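Local coordinates for heavy-metal chelation domain-containing protein (PDB 3NPG) that is of unknown function but belongs to a putative heavy-metal chelation family and carries a Rossmann-like domain, at residues A[31-36]-A[48-53]; A[194-199]-A[214-219]; A[220-225]-A[239-244]. All blocks are in the same frame, centred on the assembly; numbering follows the deposited sequence.

Interactions 1 and 2 are buried, whereas interaction 3 lies at the surface, its centre about 17 Å from the centre of the chain. Interaction 1 closes a hairpin in the small antiparallel sheet, and interaction 2 pairs two parallel strands of the large mixed sheet. They meet where Met49 N and Thr199 OG1 probably form a hydrogen bond, and both touch the same acetate. Interaction 3 continues from strand 214-220 of interaction 2 into the next helix and the antiparallel edge strand, and Leu36 packs on Ile223 to join it to interaction 1. Mostly small or apolar residues, plus a serine and threonine, line the parallel strands, paired threonines the hairpin end, capping and charged groups the surface.

Interaction 1 (A[31-36]-A[48-53]); sequences PYTWVL and AMTLPE. With ACT (acetate ion), chain E.
Tyr32 and Met49 form a non-hydrogen-bonded antiparallel pair and Thr33 and Ala48 the hydrogen-bonded pair beside it, where the open end of the beta hairpin of strands 32-38 and 43-49 is held together. Thr33 N gives to Ala48 O (2.9 Å) and Ala48 N returns a bond to Thr33 O (2.8 Å), while Pro31 O receives Thr50 N just past the strand ends. Thr33 and Ala48 put their side chains on one face of the sheet, covered by helix 79-96; small residues suit that place, since Ala87 of the helix packs directly on Ala48. The side chains of Thr33 and Thr50 meet at about a right angle, and OG1 of Thr33 donates to OG1 of Thr50 (2.6 Å). Thr50 OG1 is also hydrogen-bonded to Gly29 O, so a short polar chain satisfies two buried hydroxyls. Thr50 further packs on Leu30 of the second subunit.

The side chains of Tyr32 and Met49, a selenomethionine, diverge, but with CG beside its backbone N (chi1 -76°) Tyr32 brings ring carbons CD2 and CE2 against the Met49 backbone and CB, CE2 lying 3.6 Å from Met49 CB. A tyrosine suits the place because its broad ring packs beside both Met49 and Pro198. Tyr32 OH donates to OXT of an acetate, probably from the crystallisation liquor (2.6 Å), and OXT lies in the ring plane at its edge.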
ATOM      1  N   PRO A  31     -14.586   2.474  11.316  1.00 26.93           N
ATOM      2  CA  PRO A  31     -14.344   2.997   9.953  1.00 26.11           C
ATOM      3  C   PRO A  31     -14.546   4.509   9.836  1.00 29.79           C
ATOM      4  O   PRO A  31     -14.059   5.125   8.883  1.00 29.56           O
ATOM      5  CB  PRO A  31     -15.356   2.215   9.109  1.00 27.60           C
ATOM      6  CG  PRO A  31     -16.501   1.961  10.046  1.00 31.88           C
ATOM      7  CD  PRO A  31     -15.874   1.752  11.402  1.00 28.01           C
ATOM      8  N   TYR A  32     -15.253   5.112  10.809  1.00 26.08           N
ATOM      9  CA  TYR A  32     -15.592   6.525  10.749  1.00 25.34           C
ATOM     10  C   TYR A  32     -15.135   7.305  11.950  1.00 30.72           C
ATOM     11  O   TYR A  32     -15.199   6.810  13.085  1.00 31.04           O
ATOM     12  CB  TYR A  32     -17.105   6.705  10.549  1.00 25.87           C
ATOM     13  CG  TYR A  32     -17.553   6.436   9.135  1.00 27.63           C
ATOM     14  CD1 TYR A  32     -17.825   5.143   8.705  1.00 29.65           C
ATOM     15  CD2 TYR A  32     -17.671   7.469   8.212  1.00 28.41           C
ATOM     16  CE1 TYR A  32     -18.172   4.881   7.383  1.00 30.30           C
ATOM     17  CE2 TYR A  32     -18.041   7.222   6.894  1.00 29.33           C
ATOM     18  CZ  TYR A  32     -18.288   5.925   6.482  1.00 37.43           C
ATOM     19  OH  TYR A  32     -18.643   5.672   5.182  1.00 40.05           O
ATOM     20  N   THR A  33     -14.692   8.551  11.709  1.00 26.80           N
ATOM     21  CA  THR A  33     -14.424   9.532  12.746  1.00 26.23           C
ATOM     22  C   THR A  33     -15.752  10.203  13.042  1.00 29.29           C
ATOM     23  O   THR A  33     -16.508  10.492  12.110  1.00 29.41           O
ATOM     24  CB  THR A  33     -13.377  10.554  12.255  1.00 31.65           C
ATOM     25  OG1 THR A  33     -12.132   9.887  12.052  1.00 30.65           O
ATOM     26  CG2 THR A  33     -13.191  11.715  13.217  1.00 29.07           C
ATOM     27  N   TRP A  34     -16.091  10.365  14.318  1.00 24.31           N
ATOM     28  CA  TRP A  34     -17.375  10.951  14.676  1.00 22.80           C
ATOM     29  C   TRP A  34     -17.256  12.085  15.666  1.00 25.28           C
ATOM     30  O   TRP A  34     -16.311  12.130  16.452  1.00 25.36           O
ATOM     31  CB  TRP A  34     -18.351   9.878  15.182  1.00 21.15           C
ATOM     32  CG  TRP A  34     -17.840   9.087  16.342  1.00 22.03           C
ATOM     33  CD1 TRP A  34     -17.189   7.891  16.296  1.00 24.98           C
ATOM     34  CD2 TRP A  34     -17.975   9.419  17.727  1.00 22.24           C
ATOM     35  NE1 TRP A  34     -16.907   7.456  17.569  1.00 25.04           N
ATOM     36  CE2 TRP A  34     -17.389   8.371  18.469  1.00 26.43           C
ATOM     37  CE3 TRP A  34     -18.535  10.509  18.419  1.00 23.30           C
ATOM     38  CZ2 TRP A  34     -17.334   8.385  19.865  1.00 25.78           C
ATOM     39  CZ3 TRP A  34     -18.477  10.519  19.800  1.00 24.98           C
ATOM     40  CH2 TRP A  34     -17.876   9.471  20.508  1.00 25.95           C
ATOM     41  N   VAL A  35     -18.216  13.015  15.620  1.00 20.78           N
ATOM     42  CA  VAL A  35     -18.292  14.146  16.539  1.00 20.33           C
ATOM     43  C   VAL A  35     -19.725  14.263  17.044  1.00 25.07           C
ATOM     44  O   VAL A  35     -20.656  14.385  16.238  1.00 24.35           O
ATOM     45  CB  VAL A  35     -17.796  15.471  15.875  1.00 23.14           C
ATOM     46  CG1 VAL A  35     -18.209  16.686  16.693  1.00 22.79           C
ATOM     47  CG2 VAL A  35     -16.280  15.450  15.662  1.00 22.99           C
ATOM     48  N   LEU A  36     -19.913  14.148  18.365  1.00 22.26           N
ATOM     49  CA  LEU A  36     -21.230  14.264  18.985  1.00 22.26           C
ATOM     50  C   LEU A  36     -21.429  15.686  19.532  1.00 27.50           C
ATOM     51  O   LEU A  36     -20.574  16.190  20.266  1.00 28.10           O
ATOM     52  CB  LEU A  36     -21.378  13.218  20.112  1.00 22.42           C
ATOM     53  CG  LEU A  36     -22.756  13.115  20.777  1.00 27.04           C
ATOM     54  CD1 LEU A  36     -23.843  12.787  19.755  1.00 26.46           C
ATOM     55  CD2 LEU A  36     -22.744  12.078  21.891  1.00 28.79           C
ATOM     56  N   ALA A  48     -17.221  11.375   9.549  1.00 22.23           N
ATOM     57  CA  ALA A  48     -16.344  11.603   8.402  1.00 22.16           C
ATOM     58  C   ALA A  48     -15.427  10.412   8.251  1.00 28.17           C
ATOM     59  O   ALA A  48     -14.775  10.016   9.221  1.00 28.74           O
ATOM     60  CB  ALA A  48     -15.531  12.872   8.600  1.00 22.88           C
HETATM   61  N   MSE A  49     -15.434   9.776   7.061  1.00 24.69           N
HETATM   62  CA  MSE A  49     -14.644   8.565   6.814  1.00 24.21           C
HETATM   63  C   MSE A  49     -13.162   8.749   7.113  1.00 28.84           C
HETATM   64  O   MSE A  49     -12.529   9.673   6.597  1.00 29.00           O
HETATM   65  CB  MSE A  49     -14.847   8.056   5.385  1.00 26.02           C
HETATM   66  CG  MSE A  49     -14.152   6.738   5.120  1.00 33.00           C
HETATM   67 SE   MSE A  49     -14.334   6.168   3.306  0.75 40.59          SE
HETATM   68  CE  MSE A  49     -15.841   4.984   3.527  1.00 37.57           C
ATOM     69  N   THR A  50     -12.606   7.852   7.933  1.00 25.59           N
ATOM     70  CA  THR A  50     -11.188   7.849   8.257  1.00 25.17           C
ATOM     71  C   THR A  50     -10.433   7.169   7.137  1.00 30.41           C
ATOM     72  O   THR A  50     -10.830   6.087   6.691  1.00 30.81           O
ATOM     73  CB  THR A  50     -10.953   7.165   9.617  1.00 23.56           C
ATOM     74  OG1 THR A  50     -11.776   7.791  10.600  1.00 21.66           O
ATOM     75  CG2 THR A  50      -9.507   7.226  10.053  1.00 17.06           C
ATOM     76  N   LEU A  51      -9.389   7.829   6.627  1.00 27.00           N
ATOM     77  CA  LEU A  51      -8.569   7.290   5.550  1.00 26.43           C
ATOM     78  C   LEU A  51      -7.159   7.004   6.084  1.00 32.11           C
ATOM     79  O   LEU A  51      -6.285   7.881   6.039  1.00 31.61           O
ATOM     80  CB  LEU A  51      -8.520   8.279   4.361  1.00 25.61           C
ATOM     81  CG  LEU A  51      -9.879   8.742   3.814  1.00 28.40           C
ATOM     82  CD1 LEU A  51      -9.718   9.944   2.933  1.00 28.18           C
ATOM     83  CD2 LEU A  51     -10.584   7.623   3.062  1.00 29.88           C
ATOM     84  N   PRO A  52      -6.951   5.808   6.709  1.00 30.39           N
ATOM     85  CA  PRO A  52      -5.641   5.523   7.329  1.00 30.97           C
ATOM     86  C   PRO A  52      -4.480   5.524   6.348  1.00 35.64           C
ATOM     87  O   PRO A  52      -3.362   5.864   6.732  1.00 36.71           O
ATOM     88  CB  PRO A  52      -5.841   4.151   7.972  1.00 33.15           C
ATOM     89  CG  PRO A  52      -7.011   3.552   7.251  1.00 36.95           C
ATOM     90  CD  PRO A  52      -7.898   4.688   6.905  1.00 31.78           C
ATOM     91  N   GLU A  53      -4.740   5.168   5.072  1.00 31.53           N
ATOM     92  CA  GLU A  53      -3.705   5.163   4.028  1.00 31.64           C
ATOM     93  C   GLU A  53      -3.152   6.578   3.756  1.00 35.54           C
ATOM     94  O   GLU A  53      -2.072   6.711   3.198  1.00 35.89           O
ATOM     95  CB  GLU A  53      -4.230   4.511   2.723  1.00 32.93           C
ATOM     96  CG  GLU A  53      -5.383   5.260   2.057  1.00 44.60           C
ATOM     97  CD  GLU A  53      -6.781   4.923   2.553  1.00 57.22           C
ATOM     98  OE1 GLU A  53      -6.906   4.108   3.498  1.00 42.17           O
ATOM     99  OE2 GLU A  53      -7.753   5.468   1.983  1.00 46.78           O
TER
HETATM  100  C   ACT E 251     -18.067   8.101   2.772  1.00 39.69           C
HETATM  101  O   ACT E 251     -17.718   9.181   2.414  1.00 39.43           O
HETATM  102  OXT ACT E 251     -18.132   7.889   3.933  1.00 38.80           O
HETATM  103  CH3 ACT E 251     -18.398   7.012   1.753  1.00 39.70           C

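Interaction 2 (A[194-199]-A[214-219]); sequences VITGPT and HLASMK. With ACT (acetate ion), chain E.
Val194 CG2 approaches the imidazole of His214 obliquely and comes nearest to His214 CB, at 4.2 Å. The other flat group is the carboxylate of the bound acetate: Thr199 OG1 stands 2.9 Å from both its O and its OXT, and Pro198 CD packs against OXT. The Pro198 ring lies side by side with the end of Met218, a selenomethionine, whose bend at chi3 (66°) lays CE against Pro198 CG at 3.9 Å.

Val194, His214 and Met218 belong to adjacent parallel strands, 192-196 and 214-220, of the Rossmann-like sheet; Pro198 follows the first. Ala216 N donates to Ile195 O and Gly197 N to Ala216 O (2.8 Å). Ile195 N to His214 O is a weak bond. Alanine suits position 216 because its small CB fits between Val194 CG1 and Thr196 OG1 on one face; on the other, Leu215 CD2 packs on Ile195 CB. Past the strand end, glycine suits position 197: its phi of 128° would jam a CB against the preceding carbonyl oxygen. With OG opposite its own backbone N (chi1 -165°), Ser217 donates to Gly197 O (3.0 Å) from above the carbonyl plane, extending the pairing into the loop.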
ATOM      1  N   VAL A 194     -23.156  13.830  -7.925  1.00 26.85           N
ATOM      2  CA  VAL A 194     -23.670  13.321  -6.650  1.00 26.47           C
ATOM      3  C   VAL A 194     -22.525  13.002  -5.686  1.00 30.92           C
ATOM      4  O   VAL A 194     -21.645  12.201  -6.013  1.00 30.65           O
ATOM      5  CB  VAL A 194     -24.592  12.084  -6.860  1.00 30.12           C
ATOM      6  CG1 VAL A 194     -25.273  11.682  -5.561  1.00 29.30           C
ATOM      7  CG2 VAL A 194     -25.622  12.346  -7.951  1.00 30.70           C
ATOM      8  N   ILE A 195     -22.543  13.615  -4.495  1.00 27.81           N
ATOM      9  CA  ILE A 195     -21.565  13.324  -3.440  1.00 27.41           C
ATOM     10  C   ILE A 195     -22.217  12.349  -2.451  1.00 30.43           C
ATOM     11  O   ILE A 195     -23.138  12.730  -1.726  1.00 29.13           O
ATOM     12  CB  ILE A 195     -21.063  14.640  -2.753  1.00 30.88           C
ATOM     13  CG1 ILE A 195     -20.574  15.692  -3.801  1.00 31.73           C
ATOM     14  CG2 ILE A 195     -19.990  14.352  -1.702  1.00 31.74           C
ATOM     15  CD1 ILE A 195     -19.463  15.196  -4.804  1.00 39.96           C
ATOM     16  N   THR A 196     -21.843  11.060  -2.536  1.00 27.98           N
ATOM     17  CA  THR A 196     -22.511  10.001  -1.780  1.00 28.04           C
ATOM     18  C   THR A 196     -21.683   9.442  -0.626  1.00 31.30           C
ATOM     19  O   THR A 196     -20.476   9.238  -0.764  1.00 31.14           O
ATOM     20  CB  THR A 196     -23.024   8.897  -2.727  1.00 37.99           C
ATOM     21  OG1 THR A 196     -23.813   7.969  -1.981  1.00 41.42           O
ATOM     22  CG2 THR A 196     -21.893   8.164  -3.445  1.00 35.69           C
ATOM     23  N   GLY A 197     -22.363   9.131   0.477  1.00 27.02           N
ATOM     24  CA  GLY A 197     -21.741   8.530   1.650  1.00 26.36           C
ATOM     25  C   GLY A 197     -22.025   9.263   2.945  1.00 29.30           C
ATOM     26  O   GLY A 197     -22.392  10.442   2.933  1.00 29.44           O
ATOM     27  N   PRO A 198     -21.781   8.601   4.106  1.00 25.00           N
ATOM     28  CA  PRO A 198     -22.022   9.273   5.407  1.00 24.00           C
ATOM     29  C   PRO A 198     -21.211  10.566   5.621  1.00 26.69           C
ATOM     30  O   PRO A 198     -21.615  11.399   6.422  1.00 26.80           O
ATOM     31  CB  PRO A 198     -21.650   8.197   6.439  1.00 25.66           C
ATOM     32  CG  PRO A 198     -21.779   6.909   5.714  1.00 30.52           C
ATOM     33  CD  PRO A 198     -21.381   7.192   4.291  1.00 26.31           C
ATOM     34  N   THR A 199     -20.078  10.740   4.897  1.00 22.06           N
ATOM     35  CA  THR A 199     -19.267  11.968   5.011  1.00 21.40           C
ATOM     36  C   THR A 199     -19.993  13.179   4.331  1.00 24.97           C
ATOM     37  O   THR A 199     -19.635  14.339   4.575  1.00 25.56           O
ATOM     38  CB  THR A 199     -17.833  11.729   4.463  1.00 24.38           C
ATOM     39  OG1 THR A 199     -17.333  10.481   4.957  1.00 25.67           O
ATOM     40  CG2 THR A 199     -16.871  12.851   4.828  1.00 19.03           C
ATOM     41  N   HIS A 214     -26.521  17.078  -6.175  1.00 22.56           N
ATOM     42  CA  HIS A 214     -27.210  16.322  -5.130  1.00 21.64           C
ATOM     43  C   HIS A 214     -26.259  15.904  -4.018  1.00 24.24           C
ATOM     44  O   HIS A 214     -25.049  15.810  -4.234  1.00 22.51           O
ATOM     45  CB  HIS A 214     -27.885  15.066  -5.729  1.00 22.48           C
ATOM     46  CG  HIS A 214     -28.950  15.368  -6.735  1.00 27.05           C
ATOM     47  ND1 HIS A 214     -28.638  15.682  -8.043  1.00 29.41           N
ATOM     48  CD2 HIS A 214     -30.296  15.330  -6.605  1.00 29.39           C
ATOM     49  CE1 HIS A 214     -29.797  15.877  -8.651  1.00 29.35           C
ATOM     50  NE2 HIS A 214     -30.820  15.665  -7.830  1.00 29.72           N
ATOM     51  N   LEU A 215     -26.820  15.602  -2.840  1.00 21.56           N
ATOM     52  CA  LEU A 215     -26.093  15.046  -1.710  1.00 21.20           C
ATOM     53  C   LEU A 215     -26.792  13.778  -1.262  1.00 25.28           C
ATOM     54  O   LEU A 215     -27.961  13.826  -0.875  1.00 25.04           O
ATOM     55  CB  LEU A 215     -26.027  16.059  -0.541  1.00 21.41           C
ATOM     56  CG  LEU A 215     -24.882  17.077  -0.596  1.00 26.35           C
ATOM     57  CD1 LEU A 215     -25.085  18.171   0.430  1.00 26.49           C
ATOM     58  CD2 LEU A 215     -23.525  16.399  -0.389  1.00 27.99           C
ATOM     59  N   ALA A 216     -26.118  12.627  -1.399  1.00 22.14           N
ATOM     60  CA  ALA A 216     -26.672  11.345  -0.966  1.00 22.14           C
ATOM     61  C   ALA A 216     -25.986  10.884   0.308  1.00 27.11           C
ATOM     62  O   ALA A 216     -24.831  10.458   0.274  1.00 26.85           O
ATOM     63  CB  ALA A 216     -26.511  10.308  -2.055  1.00 22.76           C
ATOM     64  N   SER A 217     -26.663  11.044   1.444  1.00 24.92           N
ATOM     65  CA  SER A 217     -26.090  10.704   2.736  1.00 25.41           C
ATOM     66  C   SER A 217     -27.131  10.031   3.637  1.00 32.28           C
ATOM     67  O   SER A 217     -28.143   9.525   3.137  1.00 31.94           O
ATOM     68  CB  SER A 217     -25.530  11.951   3.407  1.00 28.69           C
ATOM     69  OG  SER A 217     -24.682  11.607   4.487  1.00 40.56           O
HETATM   70  N   MSE A 218     -26.872   9.997   4.965  1.00 30.56           N
HETATM   71  CA  MSE A 218     -27.782   9.377   5.930  1.00 31.51           C
HETATM   72  C   MSE A 218     -27.800  10.128   7.263  1.00 33.40           C
HETATM   73  O   MSE A 218     -26.770  10.649   7.699  1.00 32.67           O
HETATM   74  CB  MSE A 218     -27.422   7.900   6.148  1.00 34.83           C
HETATM   75  CG  MSE A 218     -26.024   7.689   6.738  1.00 43.03           C
HETATM   76 SE   MSE A 218     -25.443   5.861   6.602  0.75 53.22          SE
HETATM   77  CE  MSE A 218     -25.304   5.714   4.618  1.00 49.65           C
ATOM     78  N   LYS A 219     -28.969  10.167   7.918  1.00 28.39           N
ATOM     79  CA  LYS A 219     -29.115  10.815   9.215  1.00 26.99           C
ATOM     80  C   LYS A 219     -29.291   9.773  10.306  1.00 29.45           C
ATOM     81  O   LYS A 219     -30.116   8.871  10.168  1.00 28.31           O
ATOM     82  CB  LYS A 219     -30.300  11.803   9.208  1.00 29.21           C
ATOM     83  CG  LYS A 219     -30.446  12.590  10.513  1.00 33.66           C
ATOM     84  CD  LYS A 219     -31.593  13.567  10.462  1.00 41.67           C
ATOM     85  CE  LYS A 219     -31.715  14.341  11.746  1.00 50.41           C
ATOM     86  NZ  LYS A 219     -32.853  15.292  11.707  1.00 60.08           N
TER
HETATM   87  C   ACT E 251     -18.067   8.101   2.772  1.00 39.69           C
HETATM   88  O   ACT E 251     -17.718   9.181   2.414  1.00 39.43           O
HETATM   89  OXT ACT E 251     -18.132   7.889   3.933  1.00 38.80           O
HETATM   90  CH3 ACT E 251     -18.398   7.012   1.753  1.00 39.70           C

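Interaction 3 (A[220-225]-A[239-244]); sequences VTNIEK and ESESIK
Glu241 lies over the start of helix 223-232, as the third residue of a type I beta turn (Glu239 to Ser242) that leads into the antiparallel edge strand 242-248 of the Rossmann-like sheet. Its CB is near Asn222 O, and its CG lies 3.8 Å from Lys225 CB. A bend at chi2 (-64°) folds the chain back, bringing CD within 3.4 Å of the same Lys225 CB. At the tip the oxygens part: OE1 meets Asn222 CB, while OE2 lies alongside Lys225 CD (3.4 Å). Lys225 NZ stays 4.8 Å from OE2, too far for a salt bridge, though the opposite charges probably attract.

The hydrogen bonds across the contact fall on the Glu241 backbone. Its O accepts Thr221 N at 2.9 Å and, more weakly, Thr221 OG1 and Asn222 N; three donors meet at this one oxygen where strand 214-220 passes into the helix. Thr221 suits this exposed corner, its hydroxyl serving Glu241 O and its CG2 packing on Ile243 CG1. Asparagine fits the N-cap because its short amide reaches Lys225 N in the first turn: Asn222 OD1 accepts Lys225 N at 3.1 Å, almost straight (170°) though from well above the amide plane.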
ATOM      1  N   VAL A 220     -28.523   9.904  11.401  1.00 26.09           N
ATOM      2  CA  VAL A 220     -28.598   8.985  12.538  1.00 26.25           C
ATOM      3  C   VAL A 220     -29.947   9.133  13.269  1.00 30.72           C
ATOM      4  O   VAL A 220     -30.275  10.220  13.746  1.00 30.10           O
ATOM      5  CB  VAL A 220     -27.398   9.175  13.500  1.00 30.07           C
ATOM      6  CG1 VAL A 220     -27.476   8.199  14.661  1.00 30.52           C
ATOM      7  CG2 VAL A 220     -26.071   9.029  12.760  1.00 29.50           C
ATOM      8  N   THR A 221     -30.733   8.038  13.331  1.00 28.02           N
ATOM      9  CA  THR A 221     -32.043   8.038  13.998  1.00 28.65           C
ATOM     10  C   THR A 221     -31.918   7.700  15.487  1.00 32.81           C
ATOM     11  O   THR A 221     -32.686   8.212  16.295  1.00 32.94           O
ATOM     12  CB  THR A 221     -33.033   7.111  13.263  1.00 36.87           C
ATOM     13  OG1 THR A 221     -32.448   5.814  13.107  1.00 37.61           O
ATOM     14  CG2 THR A 221     -33.443   7.658  11.914  1.00 33.75           C
ATOM     15  N   ASN A 222     -30.947   6.832  15.846  1.00 29.13           N
ATOM     16  CA  ASN A 222     -30.667   6.475  17.239  1.00 29.01           C
ATOM     17  C   ASN A 222     -29.184   6.705  17.517  1.00 32.15           C
ATOM     18  O   ASN A 222     -28.344   5.903  17.106  1.00 31.22           O
ATOM     19  CB  ASN A 222     -31.058   5.007  17.521  1.00 30.00           C
ATOM     20  CG  ASN A 222     -31.128   4.650  18.997  1.00 45.15           C
ATOM     21  OD1 ASN A 222     -30.250   4.997  19.802  1.00 37.39           O
ATOM     22  ND2 ASN A 222     -32.139   3.886  19.365  1.00 35.65           N
ATOM     23  N   ILE A 223     -28.859   7.841  18.152  1.00 28.95           N
ATOM     24  CA  ILE A 223     -27.473   8.242  18.436  1.00 28.39           C
ATOM     25  C   ILE A 223     -26.743   7.223  19.335  1.00 33.26           C
ATOM     26  O   ILE A 223     -25.601   6.861  19.044  1.00 32.49           O
ATOM     27  CB  ILE A 223     -27.427   9.681  19.035  1.00 31.16           C
ATOM     28  CG1 ILE A 223     -28.250  10.699  18.174  1.00 31.26           C
ATOM     29  CG2 ILE A 223     -25.988  10.143  19.275  1.00 31.14           C
ATOM     30  CD1 ILE A 223     -27.620  11.155  16.849  1.00 37.36           C
ATOM     31  N   GLU A 224     -27.401   6.770  20.424  1.00 31.02           N
ATOM     32  CA  GLU A 224     -26.795   5.836  21.380  1.00 31.70           C
ATOM     33  C   GLU A 224     -26.427   4.496  20.737  1.00 35.56           C
ATOM     34  O   GLU A 224     -25.303   4.024  20.913  1.00 34.88           O
ATOM     35  CB  GLU A 224     -27.709   5.625  22.602  1.00 34.00           C
ATOM     36  CG  GLU A 224     -27.798   6.841  23.515  1.00 47.88           C
ATOM     37  CD  GLU A 224     -26.491   7.251  24.173  1.00 77.89           C
ATOM     38  OE1 GLU A 224     -25.743   6.355  24.629  1.00 77.27           O
ATOM     39  OE2 GLU A 224     -26.227   8.473  24.252  1.00 75.41           O
ATOM     40  N   LYS A 225     -27.366   3.894  19.975  1.00 32.32           N
ATOM     41  CA  LYS A 225     -27.133   2.603  19.315  1.00 32.01           C
ATOM     42  C   LYS A 225     -26.084   2.712  18.195  1.00 34.56           C
ATOM     43  O   LYS A 225     -25.272   1.799  18.026  1.00 35.40           O
ATOM     44  CB  LYS A 225     -28.444   2.015  18.778  1.00 34.52           C
ATOM     45  CG  LYS A 225     -29.383   1.513  19.866  1.00 47.82           C
ATOM     46  CD  LYS A 225     -30.466   0.610  19.289  1.00 58.95           C
ATOM     47  CE  LYS A 225     -31.420   0.119  20.347  1.00 71.24           C
ATOM     48  NZ  LYS A 225     -32.374  -0.884  19.801  1.00 79.98           N
ATOM     49  N   GLU A 239     -25.054   1.892  10.021  1.00 31.82           N
ATOM     50  CA  GLU A 239     -25.913   2.166   8.867  1.00 31.77           C
ATOM     51  C   GLU A 239     -27.380   1.812   9.174  1.00 35.46           C
ATOM     52  O   GLU A 239     -28.288   2.517   8.729  1.00 35.15           O
ATOM     53  CB  GLU A 239     -25.412   1.373   7.644  1.00 33.48           C
ATOM     54  CG  GLU A 239     -25.936   1.882   6.315  1.00 46.23           C
ATOM     55  CD  GLU A 239     -25.345   1.185   5.104  1.00 67.44           C
ATOM     56  OE1 GLU A 239     -25.318  -0.067   5.089  1.00 66.05           O
ATOM     57  OE2 GLU A 239     -24.929   1.893   4.159  1.00 60.63           O
ATOM     58  N   SER A 240     -27.604   0.730   9.959  1.00 32.08           N
ATOM     59  CA  SER A 240     -28.955   0.279  10.326  1.00 32.06           C
ATOM     60  C   SER A 240     -29.626   1.220  11.339  1.00 36.01           C
ATOM     61  O   SER A 240     -30.846   1.180  11.498  1.00 36.74           O
ATOM     62  CB  SER A 240     -28.918  -1.145  10.870  1.00 35.41           C
ATOM     63  OG  SER A 240     -28.159  -1.217  12.064  1.00 45.86           O
ATOM     64  N   GLU A 241     -28.829   2.069  12.018  1.00 31.79           N
ATOM     65  CA  GLU A 241     -29.353   3.040  12.991  1.00 30.98           C
ATOM     66  C   GLU A 241     -29.502   4.422  12.342  1.00 34.54           C
ATOM     67  O   GLU A 241     -29.590   5.435  13.043  1.00 34.22           O
ATOM     68  CB  GLU A 241     -28.437   3.115  14.231  1.00 32.06           C
ATOM     69  CG  GLU A 241     -28.329   1.805  14.999  1.00 39.33           C
ATOM     70  CD  GLU A 241     -29.615   1.299  15.629  1.00 51.70           C
ATOM     71  OE1 GLU A 241     -30.548   2.112  15.829  1.00 38.69           O
ATOM     72  OE2 GLU A 241     -29.656   0.106  16.004  1.00 45.84           O
ATOM     73  N   SER A 242     -29.551   4.457  10.999  1.00 30.63           N
ATOM     74  CA  SER A 242     -29.657   5.695  10.242  1.00 29.96           C
ATOM     75  C   SER A 242     -30.664   5.560   9.109  1.00 33.81           C
ATOM     76  O   SER A 242     -31.069   4.445   8.772  1.00 34.37           O
ATOM     77  CB  SER A 242     -28.294   6.086   9.675  1.00 33.51           C
ATOM     78  OG  SER A 242     -27.340   6.282  10.705  1.00 45.11           O
ATOM     79  N   ILE A 243     -31.066   6.698   8.508  1.00 29.45           N
ATOM     80  CA  ILE A 243     -31.949   6.706   7.342  1.00 28.73           C
ATOM     81  C   ILE A 243     -31.265   7.375   6.160  1.00 31.36           C
ATOM     82  O   ILE A 243     -30.783   8.501   6.282  1.00 31.25           O
ATOM     83  CB  ILE A 243     -33.349   7.325   7.648  1.00 32.02           C
ATOM     84  CG1 ILE A 243     -33.232   8.676   8.390  1.00 31.90           C
ATOM     85  CG2 ILE A 243     -34.227   6.340   8.416  1.00 33.59           C
ATOM     86  CD1 ILE A 243     -33.552   9.858   7.557  1.00 34.72           C
ATOM     87  N   LYS A 244     -31.160   6.657   5.033  1.00 26.57           N
ATOM     88  CA  LYS A 244     -30.525   7.178   3.825  1.00 25.47           C
ATOM     89  C   LYS A 244     -31.407   8.228   3.154  1.00 28.25           C
ATOM     90  O   LYS A 244     -32.625   8.092   3.149  1.00 28.70           O
ATOM     91  CB  LYS A 244     -30.209   6.037   2.848  1.00 28.50           C
ATOM     92  CG  LYS A 244     -29.048   5.151   3.293  1.00 48.08           C
ATOM     93  CD  LYS A 244     -28.814   4.002   2.318  1.00 60.02           C
ATOM     94  CE  LYS A 244     -27.695   3.100   2.774  1.00 72.09           C
ATOM     95  NZ  LYS A 244     -27.547   1.915   1.888  1.00 81.76           N
TER